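Local structure of chloride intracellular channel exc-4 (Caenorhabditis elegans, 2YV9) at residues 23-28 and 63-68. The protein may insert into membranes to form chloride channels and is required to regulate lumen size as the tube of the excretory canal grows. Residues are numbered along the deposited sequence; the frame is centred on the assembly and turned at random.
Sequences YVKASG and VNVNSE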
loop_
_atom_site.group_PDB
_atom_site.type_symbol
_atom_site.label_atom_id
_atom_site.label_comp_id
_atom_site.label_asym_id
_atom_site.label_seq_id
_atom_site.Cartn_x
_atom_site.Cartn_y
_atom_site.Cartn_z
ATOM N N TYR A 23 10.727 -1.282 -6.786
ATOM C CA TYR A 23 10.078 -1.859 -7.945
ATOM C C TYR A 23 8.856 -0.995 -8.178
ATOM O O TYR A 23 8.092 -0.756 -7.254
ATOM C CB TYR A 23 9.641 -3.302 -7.659
ATOM C CG TYR A 23 10.785 -4.288 -7.616
ATOM C CD1 TYR A 23 11.105 -5.068 -8.708
ATOM C CD2 TYR A 23 11.590 -4.389 -6.482
ATOM C CE1 TYR A 23 12.163 -5.961 -8.663
ATOM C CE2 TYR A 23 12.634 -5.287 -6.431
ATOM C CZ TYR A 23 12.921 -6.063 -7.521
ATOM O OH TYR A 23 13.984 -6.947 -7.451
ATOM N N VAL A 24 8.697 -0.512 -9.394
ATOM C CA VAL A 24 7.602 0.364 -9.771
ATOM C C VAL A 24 6.779 -0.280 -10.896
ATOM O O VAL A 24 7.300 -0.987 -11.735
ATOM C CB VAL A 24 8.089 1.772 -10.173
ATOM C CG1 VAL A 24 8.832 2.454 -8.964
ATOM C CG2 VAL A 24 8.949 1.750 -11.466
ATOM N N LYS A 25 5.490 0.037 -10.921
ATOM C CA LYS A 25 4.631 -0.417 -11.991
ATOM C C LYS A 25 5.093 0.139 -13.341
ATOM O O LYS A 25 5.287 1.334 -13.480
ATOM C CB LYS A 25 3.194 0.037 -11.722
ATOM C CG LYS A 25 2.221 -0.484 -12.768
ATOM C CD LYS A 25 0.845 0.198 -12.776
ATOM C CE LYS A 25 0.083 -0.216 -14.064
ATOM N NZ LYS A 25 0.715 0.336 -15.354
ATOM N N ALA A 26 5.275 -0.740 -14.335
ATOM C CA ALA A 26 5.686 -0.339 -15.667
ATOM C C ALA A 26 4.518 0.238 -16.475
ATOM O O ALA A 26 3.345 -0.094 -16.253
ATOM C CB ALA A 26 6.275 -1.578 -16.439
ATOM N N SER A 27 4.875 1.001 -17.501
ATOM C CA SER A 27 3.924 1.432 -18.498
ATOM C C SER A 27 3.258 0.230 -19.143
ATOM O O SER A 27 3.932 -0.748 -19.428
ATOM C CB SER A 27 4.650 2.184 -19.596
ATOM O OG SER A 27 3.829 2.294 -20.751
ATOM N N GLY A 28 1.957 0.305 -19.387
ATOM C CA GLY A 28 1.266 -0.751 -20.137
ATOM C C GLY A 28 1.459 -0.626 -21.646
ATOM O O GLY A 28 0.917 -1.446 -22.416
ATOM N N VAL A 63 8.250 -3.087 -13.496
ATOM C CA VAL A 63 7.636 -4.398 -13.570
ATOM C C VAL A 63 6.249 -4.364 -14.186
ATOM O O VAL A 63 5.449 -3.447 -13.978
ATOM C CB VAL A 63 7.566 -5.025 -12.150
ATOM C CG1 VAL A 63 6.719 -6.276 -12.150
ATOM C CG2 VAL A 63 8.953 -5.327 -11.646
ATOM N N ASN A 64 5.947 -5.406 -14.952
ATOM C CA ASN A 64 4.632 -5.632 -15.449
ATOM C C ASN A 64 3.916 -6.407 -14.360
ATOM O O ASN A 64 4.245 -7.556 -14.081
ATOM C CB ASN A 64 4.745 -6.444 -16.745
ATOM C CG ASN A 64 3.449 -6.615 -17.439
ATOM O OD1 ASN A 64 2.390 -6.628 -16.817
ATOM N ND2 ASN A 64 3.515 -6.806 -18.758
ATOM N N VAL A 65 2.977 -5.755 -13.692
ATOM C CA VAL A 65 2.271 -6.373 -12.579
ATOM C C VAL A 65 1.489 -7.621 -12.976
ATOM O O VAL A 65 1.032 -8.389 -12.113
ATOM C CB VAL A 65 1.286 -5.388 -11.910
ATOM C CG1 VAL A 65 2.039 -4.191 -11.312
ATOM C CG2 VAL A 65 0.213 -4.938 -12.905
ATOM N N ASN A 66 1.352 -7.817 -14.284
ATOM C CA ASN A 66 0.638 -8.967 -14.806
ATOM C C ASN A 66 1.561 -10.142 -15.120
ATOM O O ASN A 66 1.068 -11.232 -15.417
ATOM C CB ASN A 66 -0.198 -8.540 -16.024
ATOM C CG ASN A 66 -1.413 -7.700 -15.619
ATOM O OD1 ASN A 66 -2.267 -8.166 -14.856
ATOM N ND2 ASN A 66 -1.482 -6.460 -16.107
ATOM N N SER A 67 2.887 -9.953 -15.003
ATOM C CA SER A 67 3.829 -11.066 -15.249
ATOM C C SER A 67 3.732 -12.220 -14.230
ATOM O O SER A 67 3.622 -11.989 -13.031
ATOM C CB SER A 67 5.261 -10.563 -15.269
ATOM O OG SER A 67 5.678 -10.262 -13.970
ATOM N N GLU A 68 3.810 -13.458 -14.717
ATOM C CA GLU A 68 3.870 -14.646 -13.857
ATOM C C GLU A 68 4.973 -14.590 -12.808
ATOM O O GLU A 68 4.760 -14.993 -11.662
ATOM C CB GLU A 68 4.059 -15.931 -14.701
ATOM C CG GLU A 68 4.221 -17.239 -13.861
ATOM C CD GLU A 68 4.403 -18.501 -14.725
ATOM O OE1 GLU A 68 4.631 -18.367 -15.950
ATOM O OE2 GLU A 68 4.322 -19.630 -14.172
HETATM O O HOH W 1 2.412 -2.884 -15.319
#
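Val63 closes a parallel bridge onto Lys25 with both of its backbone polar atoms: its N donates to Val24 O at 2.9 Å, and its O accepts from Ala26 N at 2.7 Å, so the two bonds fall on either side of Lys25. Ala26 CB lies close to Val63 O, at 3.2 Å; a small residue suits this buried place, where the methyl also touches Ala31 and Thr62. Val63 CG2 touches the Tyr23 ring at its edge, reaching CD1 at 3.7 Å, while the ring also meets Phe74. Lys25 can be followed outward from CB, which points away from the other segment. CG, anti to the backbone N (chi1 -176°), passes 4.0 Å from Val65 CG1; CD and CE carry the chain on almost extended, and a bend at chi4 (-67°) turns NZ back to Ala26 O, 2.8 Å away. A salt bridge to Glu250 is the ammonium's second hold, so a long, flexible cation fits here. With a methionine in its place, Glu250 would probably be left without its countercharge and Ala26 O without the ammonium donor. A water donates to Ala26 O and weakly accepts from Val65 N. Beyond the bridge, in a type I turn, Asn64 OD1 accepts from Asn66 N, the Asx turn an asparagine can make; Ser67's short hydroxyl donates to Asn64 O and caps helix 68-74 at Phe70 N. The contact thus ends the pairing of strands 19-25 and 57-63 in the thioredoxin-like N-terminal domain: strand 81-84 flanks 19-25 on its other edge, and Glu250 of helix 241-251 ties the strand end to the helical part of the GST fold.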